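Local atomic coordinates of calcium uptake protein 2, mitochondrial (Homo sapiens, PDB entry 6LB7), a protein that probably senses calcium through EF-hands and, as a partner of the mitochondrial calcium uniporter, helps to control calcium uptake into mitochondria. Residues 206-211 and 295-300; 243-248 and 309-314; 272-277 and 289-294. All blocks are in the same frame, centred on the assembly; numbering follows the deposited sequence.

Contact 1. Residues 206-211 and 295-300; sequences DFAEWL and FKIFDL
Between residues 206-211 and 295-300 the backbones come nearest at Ala208 and Ile297, with CA atoms 8.1 Å apart. Small Ala208 allows this approach. Its CB meets CD1 of Ile297 at 3.7 Å, so a methyl on one helix touches the methyl at the end of a longer branch on the other. CG1 of Ile297 lies anti to its carbonyl carbon (chi1 -61°). From there the branch runs on extended (chi2 171°), and CD1 is carried out to the facing helix. The same methyl lies more loosely against CD2 of Leu211, at 4.4 Å.

Leu211 is one turn further along its helix. Its CD2 makes a closer contact with the ring of Phe298, 3.8 Å from CE1. The methyl sits at the ring edge and in the ring plane, so it does not cover a face. The two side chains reach each other from opposite directions. One face of the same ring is covered from within its own segment. CG2 of Ile297 stands 3.5 Å above the plane, toward the rim. Ile297 thus uses one branch across the contact and the other against Phe298.

All four touching residues are buried, and their contacts are wholly apolar. Val227 of helix 220-230 also packs on Ala208. Val314 of helix 308-320 touches both Leu211 and Phe298. Backbone hydrogen bonds join Phe298 to Ser307. The sequence and the helix-loop-helix path are consistent with an EF-hand, in which helix 288-298 is the entering helix. Its inner face packs here on helix 204-211, in the hydrophobic core of this all-helical lobe.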
loop_
_atom_site.group_PDB
_atom_site.type_symbol
_atom_site.label_atom_id
_atom_site.label_comp_id
_atom_site.label_asym_id
_atom_site.label_seq_id
_atom_site.Cartn_x
_atom_site.Cartn_y
_atom_site.Cartn_z
ATOM N N ASP B 206 -28.542 -15.665 6.002
ATOM C CA ASP B 206 -27.814 -16.183 4.833
ATOM C C ASP B 206 -26.577 -15.336 4.544
ATOM O O ASP B 206 -25.524 -15.862 4.182
ATOM C CB ASP B 206 -28.694 -16.200 3.568
ATOM C CG ASP B 206 -29.998 -16.983 3.722
ATOM O OD1 ASP B 206 -30.053 -17.949 4.483
ATOM O OD2 ASP B 206 -30.987 -16.638 3.025
ATOM N N PHE B 207 -26.702 -14.014 4.651
ATOM C CA PHE B 207 -25.539 -13.148 4.496
ATOM C C PHE B 207 -24.515 -13.408 5.602
ATOM O O PHE B 207 -23.301 -13.421 5.357
ATOM C CB PHE B 207 -25.998 -11.687 4.487
ATOM C CG PHE B 207 -24.870 -10.695 4.488
ATOM C CD1 PHE B 207 -24.151 -10.456 3.331
ATOM C CD2 PHE B 207 -24.522 -10.015 5.651
ATOM C CE1 PHE B 207 -23.091 -9.550 3.328
ATOM C CE2 PHE B 207 -23.454 -9.123 5.658
ATOM C CZ PHE B 207 -22.746 -8.885 4.490
ATOM N N ALA B 208 -24.984 -13.661 6.818
ATOM C CA ALA B 208 -24.055 -14.008 7.888
ATOM C C ALA B 208 -23.321 -15.306 7.575
ATOM O O ALA B 208 -22.116 -15.414 7.818
ATOM C CB ALA B 208 -24.799 -14.118 9.218
ATOM N N GLU B 209 -24.030 -16.304 7.032
ATOM C CA GLU B 209 -23.372 -17.557 6.656
ATOM C C GLU B 209 -22.307 -17.335 5.601
ATOM O O GLU B 209 -21.221 -17.926 5.676
ATOM C CB GLU B 209 -24.381 -18.569 6.124
ATOM C CG GLU B 209 -25.338 -19.145 7.117
ATOM C CD GLU B 209 -26.433 -19.913 6.408
ATOM O OE1 GLU B 209 -27.535 -20.050 6.967
ATOM O OE2 GLU B 209 -26.197 -20.349 5.257
ATOM N N TRP B 210 -22.608 -16.520 4.581
ATOM C CA TRP B 210 -21.567 -16.154 3.622
ATOM C C TRP B 210 -20.386 -15.489 4.329
ATOM O O TRP B 210 -19.222 -15.843 4.108
ATOM C CB TRP B 210 -22.150 -15.219 2.553
ATOM C CG TRP B 210 -21.092 -14.622 1.675
ATOM C CD1 TRP B 210 -20.525 -15.194 0.553
ATOM C CD2 TRP B 210 -20.481 -13.331 1.818
ATOM N NE1 TRP B 210 -19.605 -14.339 0.010
ATOM C CE2 TRP B 210 -19.560 -13.190 0.766
ATOM C CE3 TRP B 210 -20.617 -12.288 2.744
ATOM C CZ2 TRP B 210 -18.763 -12.046 0.614
ATOM C CZ3 TRP B 210 -19.820 -11.145 2.593
ATOM C CH2 TRP B 210 -18.907 -11.037 1.532
ATOM N N LEU B 211 -20.671 -14.521 5.203
ATOM C CA LEU B 211 -19.600 -13.708 5.779
ATOM C C LEU B 211 -18.663 -14.550 6.638
ATOM O O LEU B 211 -17.452 -14.312 6.658
ATOM C CB LEU B 211 -20.207 -12.563 6.596
ATOM C CG LEU B 211 -19.298 -11.535 7.276
ATOM C CD1 LEU B 211 -18.557 -10.744 6.259
ATOM C CD2 LEU B 211 -20.123 -10.595 8.153
ATOM N N PHE B 295 -23.466 -5.105 12.841
ATOM C CA PHE B 295 -23.443 -4.708 14.246
ATOM C C PHE B 295 -24.059 -5.773 15.149
ATOM O O PHE B 295 -23.555 -6.015 16.247
ATOM C CB PHE B 295 -24.128 -3.354 14.433
ATOM C CG PHE B 295 -23.185 -2.191 14.312
ATOM C CD1 PHE B 295 -22.707 -1.552 15.444
ATOM C CD2 PHE B 295 -22.739 -1.773 13.063
ATOM C CE1 PHE B 295 -21.817 -0.494 15.334
ATOM C CE2 PHE B 295 -21.845 -0.712 12.940
ATOM C CZ PHE B 295 -21.382 -0.076 14.072
ATOM N N LYS B 296 -25.130 -6.443 14.713
ATOM C CA LYS B 296 -25.665 -7.515 15.555
ATOM C C LYS B 296 -24.639 -8.624 15.752
ATOM O O LYS B 296 -24.559 -9.219 16.836
ATOM C CB LYS B 296 -26.957 -8.090 14.969
ATOM C CG LYS B 296 -28.126 -7.112 14.899
ATOM C CD LYS B 296 -28.852 -6.983 16.219
ATOM C CE LYS B 296 -30.195 -6.277 16.034
ATOM N NZ LYS B 296 -31.073 -7.022 15.080
ATOM N N ILE B 297 -23.847 -8.931 14.723
ATOM C CA ILE B 297 -22.877 -10.025 14.848
ATOM C C ILE B 297 -21.657 -9.604 15.664
ATOM O O ILE B 297 -21.135 -10.386 16.472
ATOM C CB ILE B 297 -22.442 -10.533 13.459
ATOM C CG1 ILE B 297 -23.630 -11.090 12.652
ATOM C CG2 ILE B 297 -21.346 -11.596 13.598
ATOM C CD1 ILE B 297 -23.248 -11.404 11.189
ATOM N N PHE B 298 -21.146 -8.392 15.435
ATOM C CA PHE B 298 -19.856 -7.994 15.982
ATOM C C PHE B 298 -19.958 -6.900 17.050
ATOM O O PHE B 298 -18.934 -6.339 17.437
ATOM C CB PHE B 298 -18.919 -7.552 14.851
ATOM C CG PHE B 298 -18.603 -8.650 13.848
ATOM C CD1 PHE B 298 -19.295 -8.726 12.644
ATOM C CD2 PHE B 298 -17.612 -9.588 14.110
ATOM C CE1 PHE B 298 -19.017 -9.720 11.716
ATOM C CE2 PHE B 298 -17.323 -10.593 13.184
ATOM C CZ PHE B 298 -18.023 -10.655 11.985
ATOM N N ASP B 299 -21.154 -6.573 17.538
ATOM C CA ASP B 299 -21.232 -5.796 18.783
ATOM C C ASP B 299 -21.161 -6.813 19.909
ATOM O O ASP B 299 -22.158 -7.425 20.291
ATOM C CB ASP B 299 -22.492 -4.941 18.861
ATOM C CG ASP B 299 -22.679 -4.285 20.244
ATOM O OD1 ASP B 299 -21.746 -4.310 21.072
ATOM O OD2 ASP B 299 -23.759 -3.721 20.501
ATOM N N LEU B 300 -19.943 -7.018 20.411
ATOM C CA LEU B 300 -19.647 -8.092 21.347
ATOM C C LEU B 300 -19.746 -7.667 22.808
ATOM O O LEU B 300 -19.686 -8.535 23.686
ATOM C CB LEU B 300 -18.243 -8.653 21.079
ATOM C CG LEU B 300 -17.996 -9.243 19.684
ATOM C CD1 LEU B 300 -16.655 -9.952 19.637
ATOM C CD2 LEU B 300 -19.112 -10.180 19.235
#

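Contact 2. Residues 243-248 and 309-314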
loop_
_atom_site.group_PDB
_atom_site.type_symbol
_atom_site.label_atom_id
_atom_site.label_comp_id
_atom_site.label_asym_id
_atom_site.label_seq_id
_atom_site.Cartn_x
_atom_site.Cartn_y
_atom_site.Cartn_z
ATOM N N LYS B 243 -23.724 -6.949 -3.590
ATOM C CA LYS B 243 -22.597 -6.533 -4.423
ATOM C C LYS B 243 -21.872 -5.335 -3.818
ATOM O O LYS B 243 -20.637 -5.267 -3.861
ATOM C CB LYS B 243 -23.065 -6.193 -5.850
ATOM C CG LYS B 243 -23.456 -7.393 -6.688
ATOM C CD LYS B 243 -24.024 -6.975 -8.066
ATOM C CE LYS B 243 -24.254 -8.201 -8.918
ATOM N NZ LYS B 243 -24.768 -7.910 -10.280
ATOM N N SER B 244 -22.617 -4.388 -3.242
ATOM C CA SER B 244 -21.984 -3.213 -2.638
ATOM C C SER B 244 -21.093 -3.606 -1.472
ATOM O O SER B 244 -20.002 -3.054 -1.313
ATOM C CB SER B 244 -23.029 -2.205 -2.155
ATOM O OG SER B 244 -23.811 -1.793 -3.250
ATOM N N PHE B 245 -21.554 -4.538 -0.631
ATOM C CA PHE B 245 -20.696 -5.009 0.447
ATOM C C PHE B 245 -19.457 -5.688 -0.096
ATOM O O PHE B 245 -18.357 -5.487 0.434
ATOM C CB PHE B 245 -21.422 -5.971 1.380
ATOM C CG PHE B 245 -20.623 -6.298 2.606
ATOM C CD1 PHE B 245 -20.665 -5.454 3.712
ATOM C CD2 PHE B 245 -19.789 -7.421 2.638
ATOM C CE1 PHE B 245 -19.917 -5.736 4.844
ATOM C CE2 PHE B 245 -19.026 -7.717 3.765
ATOM C CZ PHE B 245 -19.092 -6.859 4.877
ATOM N N CYS B 246 -19.613 -6.526 -1.126
ATOM C CA CYS B 246 -18.441 -7.204 -1.670
ATOM C C CYS B 246 -17.437 -6.206 -2.225
ATOM O O CYS B 246 -16.225 -6.399 -2.088
ATOM C CB CYS B 246 -18.844 -8.230 -2.738
ATOM S SG CYS B 246 -19.794 -9.621 -2.085
ATOM N N HIS B 247 -17.911 -5.152 -2.888
ATOM C CA HIS B 247 -16.988 -4.113 -3.353
ATOM C C HIS B 247 -16.271 -3.445 -2.182
ATOM O O HIS B 247 -15.076 -3.129 -2.273
ATOM C CB HIS B 247 -17.744 -3.064 -4.172
ATOM C CG HIS B 247 -18.200 -3.561 -5.503
ATOM N ND1 HIS B 247 -19.404 -3.196 -6.065
ATOM C CD2 HIS B 247 -17.607 -4.397 -6.388
ATOM C CE1 HIS B 247 -19.533 -3.785 -7.241
ATOM N NE2 HIS B 247 -18.460 -4.525 -7.456
ATOM N N PHE B 248 -16.989 -3.218 -1.070
ATOM C CA PHE B 248 -16.361 -2.648 0.120
ATOM C C PHE B 248 -15.244 -3.542 0.670
ATOM O O PHE B 248 -14.242 -3.034 1.196
ATOM C CB PHE B 248 -17.434 -2.368 1.187
ATOM C CG PHE B 248 -16.918 -2.417 2.613
ATOM C CD1 PHE B 248 -16.318 -1.307 3.183
ATOM C CD2 PHE B 248 -17.059 -3.572 3.383
ATOM C CE1 PHE B 248 -15.835 -1.346 4.501
ATOM C CE2 PHE B 248 -16.591 -3.615 4.699
ATOM C CZ PHE B 248 -15.978 -2.488 5.255
ATOM N N GLU B 309 -11.882 -4.897 15.382
ATOM C CA GLU B 309 -10.749 -5.778 15.126
ATOM C C GLU B 309 -11.221 -7.181 14.757
ATOM O O GLU B 309 -10.651 -7.818 13.866
ATOM C CB GLU B 309 -9.830 -5.814 16.351
ATOM C CG GLU B 309 -9.221 -4.455 16.738
ATOM C CD GLU B 309 -9.970 -3.747 17.881
ATOM O OE1 GLU B 309 -11.195 -3.972 18.059
ATOM O OE2 GLU B 309 -9.322 -2.962 18.610
ATOM N N GLU B 310 -12.260 -7.684 15.436
ATOM C CA GLU B 310 -12.783 -9.002 15.104
ATOM C C GLU B 310 -13.504 -8.982 13.760
ATOM O O GLU B 310 -13.356 -9.916 12.964
ATOM C CB GLU B 310 -13.707 -9.506 16.209
ATOM C CG GLU B 310 -12.979 -10.025 17.433
ATOM C CD GLU B 310 -12.714 -8.939 18.467
ATOM O OE1 GLU B 310 -12.752 -7.733 18.111
ATOM O OE2 GLU B 310 -12.471 -9.299 19.641
ATOM N N PHE B 311 -14.266 -7.919 13.483
ATOM C CA PHE B 311 -14.894 -7.764 12.173
ATOM C C PHE B 311 -13.846 -7.816 11.063
ATOM O O PHE B 311 -13.941 -8.627 10.136
ATOM C CB PHE B 311 -15.673 -6.447 12.145
ATOM C CG PHE B 311 -16.289 -6.115 10.804
ATOM C CD1 PHE B 311 -17.137 -7.010 10.162
ATOM C CD2 PHE B 311 -16.048 -4.887 10.214
ATOM C CE1 PHE B 311 -17.715 -6.685 8.944
ATOM C CE2 PHE B 311 -16.624 -4.551 9.005
ATOM C CZ PHE B 311 -17.461 -5.456 8.364
ATOM N N LEU B 312 -12.811 -6.978 11.179
ATOM C CA LEU B 312 -11.721 -6.952 10.213
ATOM C C LEU B 312 -11.066 -8.324 10.050
ATOM O O LEU B 312 -10.678 -8.712 8.943
ATOM C CB LEU B 312 -10.697 -5.907 10.657
ATOM C CG LEU B 312 -9.677 -5.510 9.607
ATOM C CD1 LEU B 312 -10.378 -4.820 8.438
ATOM C CD2 LEU B 312 -8.620 -4.616 10.239
ATOM N N GLY B 313 -10.942 -9.078 11.141
ATOM C CA GLY B 313 -10.416 -10.423 11.027
ATOM C C GLY B 313 -11.269 -11.322 10.151
ATOM O O GLY B 313 -10.747 -12.042 9.294
ATOM N N VAL B 314 -12.592 -11.297 10.354
ATOM C CA VAL B 314 -13.490 -12.112 9.530
ATOM C C VAL B 314 -13.446 -11.658 8.070
ATOM O O VAL B 314 -13.465 -12.481 7.148
ATOM C CB VAL B 314 -14.920 -12.068 10.108
ATOM C CG1 VAL B 314 -15.939 -12.691 9.135
ATOM C CG2 VAL B 314 -14.975 -12.778 11.472
#
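Phe311 reaches across from helix 308-320 to Phe245 and Phe248 of helix 239-249. The backbones stay well apart: the nearest CA atoms, those of Phe248 and Leu312, are 11.9 Å from each other. Three long aromatic side chains bridge this distance. In Phe311, CG is anti to the backbone N (chi1 176°), and the ring extends toward the other helix with CZ leading.

The close part gathers round that one atom. CZ of Phe311 is 4.1 Å from CZ of Phe245, and each atom lies near the plane of the other ring. The two rings therefore meet edge to edge, from opposite directions. CZ of Phe311 also lies 4.2 Å from CE2 of Phe248, at the edge of that ring. The rings of Phe245 and Phe248 pack on each other as well. CD2 of Phe248 stands 3.9 Å above one face of Phe245, offset toward its rim.

The outer sides of both helices contrast with this buried trio. His247 and Glu309 are exposed and lie far from the facing segment; His247 rests on Gln188 of helix 173-196. Lys243 is partly exposed and forms a salt bridge with Glu189 of the same helix. Leu312 and Val314 turn to other neighbours, and only Phe311 of its segment makes the crossing.

Further aromatic residues continue the cluster. Phe207 of helix 204-211 meets Phe245 edge to face, and Phe255 of helix 252-264 does the same with Phe248. Val294 of helix 288-298 packs on Phe311, so helices 204-211, 252-264 and 288-298 surround the pair.

Contact 3. Residues 272-277 and 289-294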
loop_
_atom_site.group_PDB
_atom_site.type_symbol
_atom_site.label_atom_id
_atom_site.label_comp_id
_atom_site.label_asym_id
_atom_site.label_seq_id
_atom_site.Cartn_x
_atom_site.Cartn_y
_atom_site.Cartn_z
ATOM N N ALA B 272 -22.326 5.660 13.355
ATOM C CA ALA B 272 -21.883 6.856 12.642
ATOM C C ALA B 272 -20.392 6.802 12.298
ATOM O O ALA B 272 -19.979 7.279 11.232
ATOM C CB ALA B 272 -22.183 8.116 13.462
ATOM N N GLU B 273 -19.562 6.268 13.195
ATOM C CA GLU B 273 -18.143 6.129 12.871
ATOM C C GLU B 273 -17.948 5.120 11.748
ATOM O O GLU B 273 -17.179 5.356 10.806
ATOM C CB GLU B 273 -17.343 5.698 14.102
ATOM C CG GLU B 273 -17.100 6.810 15.115
ATOM C CD GLU B 273 -18.359 7.185 15.854
ATOM O OE1 GLU B 273 -18.522 8.386 16.154
ATOM O OE2 GLU B 273 -19.186 6.280 16.121
ATOM N N PHE B 274 -18.635 3.987 11.843
ATOM C CA PHE B 274 -18.527 2.958 10.818
ATOM C C PHE B 274 -18.903 3.523 9.462
ATOM O O PHE B 274 -18.155 3.382 8.486
ATOM C CB PHE B 274 -19.421 1.777 11.205
ATOM C CG PHE B 274 -19.201 0.536 10.377
ATOM C CD1 PHE B 274 -18.271 -0.414 10.756
ATOM C CD2 PHE B 274 -19.938 0.317 9.237
ATOM C CE1 PHE B 274 -18.080 -1.567 9.995
ATOM C CE2 PHE B 274 -19.757 -0.834 8.473
ATOM C CZ PHE B 274 -18.839 -1.770 8.853
ATOM N N LYS B 275 -20.032 4.239 9.408
ATOM C CA LYS B 275 -20.496 4.852 8.168
ATOM C C LYS B 275 -19.443 5.771 7.570
ATOM O O LYS B 275 -19.171 5.718 6.364
ATOM C CB LYS B 275 -21.794 5.629 8.421
ATOM C CG LYS B 275 -23.049 4.766 8.539
ATOM C CD LYS B 275 -24.291 5.645 8.702
ATOM C CE LYS B 275 -25.568 4.890 8.368
ATOM N NZ LYS B 275 -26.790 5.722 8.635
ATOM N N ARG B 276 -18.847 6.635 8.402
ATOM C CA ARG B 276 -17.892 7.569 7.798
ATOM C C ARG B 276 -16.619 6.848 7.359
ATOM O O ARG B 276 -16.096 7.082 6.259
ATOM C CB ARG B 276 -17.569 8.681 8.800
ATOM C CG ARG B 276 -16.652 9.763 8.311
ATOM C CD ARG B 276 -17.363 10.991 7.905
ATOM N NE ARG B 276 -16.557 12.030 7.786
ATOM C CZ ARG B 276 -16.346 12.817 8.680
ATOM N NH1 ARG B 276 -16.885 12.699 9.777
ATOM N NH2 ARG B 276 -15.588 13.726 8.477
ATOM N N ALA B 277 -16.150 5.833 8.073
ATOM C CA ALA B 277 -15.017 5.045 7.581
ATOM C C ALA B 277 -15.343 4.325 6.278
ATOM O O ALA B 277 -14.477 4.183 5.400
ATOM C CB ALA B 277 -14.611 4.031 8.628
ATOM N N ASN B 289 -29.949 -2.883 6.229
ATOM C CA ASN B 289 -30.029 -4.287 6.629
ATOM C C ASN B 289 -28.636 -4.898 6.803
ATOM O O ASN B 289 -28.424 -5.714 7.711
ATOM C CB ASN B 289 -30.883 -5.097 5.624
ATOM C CG ASN B 289 -30.484 -4.873 4.151
ATOM O OD1 ASN B 289 -29.434 -4.296 3.835
ATOM N ND2 ASN B 289 -31.342 -5.340 3.240
ATOM N N ILE B 290 -27.669 -4.492 5.973
ATOM C CA ILE B 290 -26.315 -5.029 6.097
ATOM C C ILE B 290 -25.580 -4.388 7.271
ATOM O O ILE B 290 -24.933 -5.085 8.067
ATOM C CB ILE B 290 -25.537 -4.866 4.778
ATOM C CG1 ILE B 290 -25.967 -5.952 3.773
ATOM C CG2 ILE B 290 -24.018 -5.033 5.017
ATOM C CD1 ILE B 290 -25.378 -5.785 2.416
ATOM N N LEU B 291 -25.669 -3.060 7.404
ATOM C CA LEU B 291 -25.099 -2.401 8.583
ATOM C C LEU B 291 -25.644 -3.022 9.858
ATOM O O LEU B 291 -24.897 -3.294 10.805
ATOM C CB LEU B 291 -25.407 -0.903 8.579
ATOM C CG LEU B 291 -24.780 -0.021 7.503
ATOM C CD1 LEU B 291 -25.398 1.359 7.537
ATOM C CD2 LEU B 291 -23.275 0.063 7.675
ATOM N N ASP B 292 -26.959 -3.247 9.897
ATOM C CA ASP B 292 -27.568 -3.831 11.086
ATOM C C ASP B 292 -27.043 -5.235 11.348
ATOM O O ASP B 292 -26.808 -5.610 12.499
ATOM C CB ASP B 292 -29.090 -3.856 10.936
ATOM C CG ASP B 292 -29.784 -4.438 12.154
ATOM O OD1 ASP B 292 -30.377 -5.534 12.042
ATOM O OD2 ASP B 292 -29.725 -3.804 13.228
ATOM N N THR B 293 -26.869 -6.035 10.288
ATOM C CA THR B 293 -26.338 -7.386 10.453
ATOM C C THR B 293 -24.915 -7.364 10.995
ATOM O O THR B 293 -24.567 -8.149 11.889
ATOM C CB THR B 293 -26.388 -8.138 9.117
ATOM O OG1 THR B 293 -27.748 -8.245 8.690
ATOM C CG2 THR B 293 -25.811 -9.536 9.277
ATOM N N VAL B 294 -24.070 -6.490 10.446
ATOM C CA VAL B 294 -22.688 -6.403 10.921
ATOM C C VAL B 294 -22.653 -6.075 12.410
ATOM O O VAL B 294 -21.913 -6.698 13.182
ATOM C CB VAL B 294 -21.901 -5.367 10.104
ATOM C CG1 VAL B 294 -20.609 -5.000 10.834
ATOM C CG2 VAL B 294 -21.601 -5.911 8.721
#
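Phe274 of helix 271-282 packs on Leu291 and Val294 of helix 288-298, and Lys275 packs on Leu291. The sequence and topology are consistent with a pair of EF-hands, one formed by helices 252-264 and 271-282 and the next by helices 288-298 and 308-320. The contact would then join the exiting helix of one hand to the entering helix of the following one. The axes of the two short segments approach to 11.9 Å, and their N-to-C directions make an angle of 121°, nearer to perpendicular than to antiparallel.

Along the first segment, Glu273 faces off the contact and forms a salt bridge with Arg267. Phe274 comes next and carries the buried part. Its CG is anti to the backbone N (chi1 -169°), which sends the ring toward the other helix. CD2 of Leu291 comes obliquely to the ring, 3.7 Å from both CD2 and CE2 of Phe274. CZ of Phe274 lies 4.2 Å from CG1 of Val294, whose side chain runs at about a right angle to that of Phe274. Phe255 adds an edge-to-face contact with Phe274 from helix 252-264.

Lys275 follows at the exposed margin. Its extended chain crosses Leu291 at about a right angle, and CE meets CD1 of Leu291 at 3.6 Å. Leu291 thus divides its two methyls between the ring and the aliphatic part of the lysine. Arg276 takes no part in this contact; its NH2 forms a salt bridge with an acidic side chain of another protein chain.

On the second helix, Asn289 O accepts two bonds. OG1 of Thr293 donates to it over 2.8 Å with a C=O...donor angle of 153°, and Thr293 N reaches the same oxygen from the opposite face of its plane.

Overall arrangement
The three contacts lie on one side of the chain's centre, with centres 10 to 12 Å apart. Contacts 1 and 3 share helix 288-298. Contact 2 uses helix 308-320, which follows it in the chain. The first segments come in the order 206-211, 243-248 and 272-277. Contacts 1 and 2 cross along the sequence, while contact 3 falls within the span of each. Phe311 of contact 2 touches Phe298, Phe274 and Val294, and so joins all three in one hydrophobic core, rich in phenylalanine. The calcium ion in this entry is bound at another EF-hand, Asp109 to Glu120; these contacts hold together the C-terminal helical lobe.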